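DUF3201 domain-containing protein (Pyrococcus furiosus, PDB 1YB3) is of unknown function, a conserved DUF3201-family protein from a hyperthermophilic archaeon that folds as an alpha+beta domain. Local coordinates at residues Phe83-Ala88 / Lys163-Leu168. Sequence-based numbering, arbitrary orientation.
Sequences FYFVFA and KRFIEL
Phe-165, on helix 155-171, reaches across to strand 82-90 and meets Phe-85 and Phe-87 there, a worked example of aromatic side chains filling a helix-sheet interface, with no hydrogen bond joining the two segments. The two ring pairs differ in kind. Phe-85 turns its edge toward the face of Phe-165 in an offset edge-to-face pair, the planes at 72° and the centroids 5.7 Å apart; its CE1 sits 3.7 Å from Phe-165 CB, at the root of the ring. Phe-87 instead lies nearly parallel to Phe-165, at 10°, but displaced laterally, so that contact centres on the CD2-CE2 side of Phe-165, and Phe-87 CD2 comes within 3.6 Å of Phe-165 CE2. A chi1 of -170° swings the Phe-165 ring away from its own backbone N, bringing its CG near Phe-85 and its CD2-CE2 side against Phe-87.

The CB atoms of Phe-85 and Phe-87 are directed toward the helix and those of Val-86 and Ala-88 away from it, the alternation of a beta strand. All three rings are buried; Val-102 of helix 96-105 also packs on Phe-165, and Leu-175 on Phe-87. The result is an aromatic cluster in the hydrophobic core between a helix and one face of an antiparallel sheet, as in alpha+beta folds.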
loop_
_atom_site.group_PDB
_atom_site.type_symbol
_atom_site.label_atom_id
_atom_site.label_comp_id
_atom_site.label_asym_id
_atom_site.label_seq_id
_atom_site.Cartn_x
_atom_site.Cartn_y
_atom_site.Cartn_z
ATOM N N PHE A 83 -1.017 6.259 -7.244
ATOM C CA PHE A 83 0.045 5.687 -6.430
ATOM C C PHE A 83 -0.509 4.888 -5.234
ATOM O O PHE A 83 -1.593 5.188 -4.697
ATOM C CB PHE A 83 0.893 6.786 -5.793
ATOM C CG PHE A 83 1.682 7.630 -6.746
ATOM C CD1 PHE A 83 2.796 7.112 -7.430
ATOM C CD2 PHE A 83 1.377 8.982 -6.889
ATOM C CE1 PHE A 83 3.557 7.923 -8.274
ATOM C CE2 PHE A 83 2.138 9.809 -7.727
ATOM C CZ PHE A 83 3.226 9.281 -8.423
ATOM N N TYR A 84 0.274 3.921 -4.781
ATOM C CA TYR A 84 0.027 3.273 -3.497
ATOM C C TYR A 84 1.362 2.855 -2.884
ATOM O O TYR A 84 2.382 2.761 -3.576
ATOM C CB TYR A 84 -0.881 2.055 -3.660
ATOM C CG TYR A 84 -0.190 0.919 -4.380
ATOM C CD1 TYR A 84 0.513 -0.038 -3.669
ATOM C CD2 TYR A 84 -0.188 0.846 -5.781
ATOM C CE1 TYR A 84 1.206 -1.082 -4.328
ATOM C CE2 TYR A 84 0.490 -0.194 -6.443
ATOM C CZ TYR A 84 1.169 -1.141 -5.715
ATOM O OH TYR A 84 1.849 -2.159 -6.360
ATOM N N PHE A 85 1.355 2.629 -1.574
ATOM C CA PHE A 85 2.427 1.871 -0.962
ATOM C C PHE A 85 1.804 0.909 0.024
ATOM O O PHE A 85 0.670 1.098 0.476
ATOM C CB PHE A 85 3.489 2.779 -0.305
ATOM C CG PHE A 85 2.971 3.569 0.875
ATOM C CD1 PHE A 85 3.040 3.033 2.155
ATOM C CD2 PHE A 85 2.444 4.840 0.695
ATOM C CE1 PHE A 85 2.573 3.754 3.264
ATOM C CE2 PHE A 85 1.942 5.572 1.807
ATOM C CZ PHE A 85 2.005 5.009 3.086
ATOM N N VAL A 86 2.544 -0.151 0.311
ATOM C CA VAL A 86 2.075 -1.176 1.237
ATOM C C VAL A 86 3.263 -1.730 1.996
ATOM O O VAL A 86 4.327 -1.936 1.401
ATOM C CB VAL A 86 1.299 -2.314 0.481
ATOM C CG1 VAL A 86 2.118 -2.881 -0.658
ATOM C CG2 VAL A 86 0.815 -3.418 1.454
ATOM N N PHE A 87 3.095 -1.963 3.305
ATOM C CA PHE A 87 4.103 -2.665 4.088
ATOM C C PHE A 87 3.468 -3.858 4.761
ATOM O O PHE A 87 2.341 -3.753 5.256
ATOM C CB PHE A 87 4.679 -1.756 5.169
ATOM C CG PHE A 87 5.766 -0.838 4.660
ATOM C CD1 PHE A 87 7.087 -1.252 4.686
ATOM C CD2 PHE A 87 5.455 0.421 4.173
ATOM C CE1 PHE A 87 8.111 -0.430 4.214
ATOM C CE2 PHE A 87 6.492 1.271 3.695
ATOM C CZ PHE A 87 7.797 0.831 3.725
ATOM N N ALA A 88 4.213 -4.961 4.788
ATOM C CA ALA A 88 3.771 -6.206 5.422
ATOM C C ALA A 88 4.570 -6.406 6.692
ATOM O O ALA A 88 5.809 -6.257 6.680
ATOM C CB ALA A 88 3.985 -7.385 4.482
ATOM N N LYS A 163 6.605 8.870 4.528
ATOM C CA LYS A 163 7.367 9.413 5.658
ATOM C C LYS A 163 6.572 9.254 6.964
ATOM O O LYS A 163 7.100 8.774 7.970
ATOM C CB LYS A 163 7.712 10.887 5.401
ATOM C CG LYS A 163 8.367 11.570 6.604
ATOM C CD LYS A 163 8.835 12.994 6.284
ATOM C CE LYS A 163 7.679 13.957 6.144
ATOM N NZ LYS A 163 8.163 15.375 6.132
ATOM N N ARG A 164 5.300 9.655 6.946
ATOM C CA ARG A 164 4.427 9.501 8.119
ATOM C C ARG A 164 4.287 8.027 8.525
ATOM O O ARG A 164 4.285 7.696 9.703
ATOM C CB ARG A 164 3.058 10.168 7.916
ATOM C CG ARG A 164 3.135 11.714 7.862
ATOM C CD ARG A 164 1.779 12.356 7.563
ATOM N NE ARG A 164 0.881 12.313 8.707
ATOM C CZ ARG A 164 -0.168 11.502 8.822
ATOM N NH1 ARG A 164 -0.458 10.638 7.855
ATOM N NH2 ARG A 164 -0.936 11.555 9.911
ATOM N N PHE A 165 4.185 7.138 7.533
ATOM C CA PHE A 165 4.069 5.744 7.846
ATOM C C PHE A 165 5.331 5.203 8.516
ATOM O O PHE A 165 5.266 4.487 9.534
ATOM C CB PHE A 165 3.731 4.921 6.583
ATOM C CG PHE A 165 3.355 3.496 6.901
ATOM C CD1 PHE A 165 2.009 3.158 7.137
ATOM C CD2 PHE A 165 4.339 2.509 7.028
ATOM C CE1 PHE A 165 1.655 1.848 7.476
ATOM C CE2 PHE A 165 3.991 1.175 7.367
ATOM C CZ PHE A 165 2.639 0.852 7.576
ATOM N N ILE A 166 6.482 5.552 7.947
ATOM C CA ILE A 166 7.770 5.100 8.499
ATOM C C ILE A 166 7.943 5.609 9.941
ATOM O O ILE A 166 8.346 4.848 10.823
ATOM C CB ILE A 166 8.968 5.476 7.572
ATOM C CG1 ILE A 166 8.945 4.597 6.306
ATOM C CG2 ILE A 166 10.303 5.307 8.308
ATOM C CD1 ILE A 166 9.823 5.102 5.147
ATOM N N GLU A 167 7.566 6.855 10.175
ATOM C CA GLU A 167 7.689 7.465 11.509
ATOM C C GLU A 167 6.763 6.754 12.516
ATOM O O GLU A 167 7.165 6.468 13.647
ATOM C CB GLU A 167 7.447 8.972 11.431
ATOM C CG GLU A 167 8.559 9.689 10.650
ATOM C CD GLU A 167 8.226 11.128 10.240
ATOM O OE1 GLU A 167 7.030 11.535 10.285
ATOM O OE2 GLU A 167 9.187 11.835 9.838
ATOM N N LEU A 168 5.543 6.422 12.087
ATOM C CA LEU A 168 4.628 5.680 12.952
ATOM C C LEU A 168 5.190 4.281 13.241
ATOM O O LEU A 168 5.186 3.819 14.383
ATOM C CB LEU A 168 3.252 5.585 12.304
ATOM C CG LEU A 168 2.218 4.720 13.017
ATOM C CD1 LEU A 168 1.892 5.222 14.437
ATOM C CD2 LEU A 168 0.948 4.632 12.150
#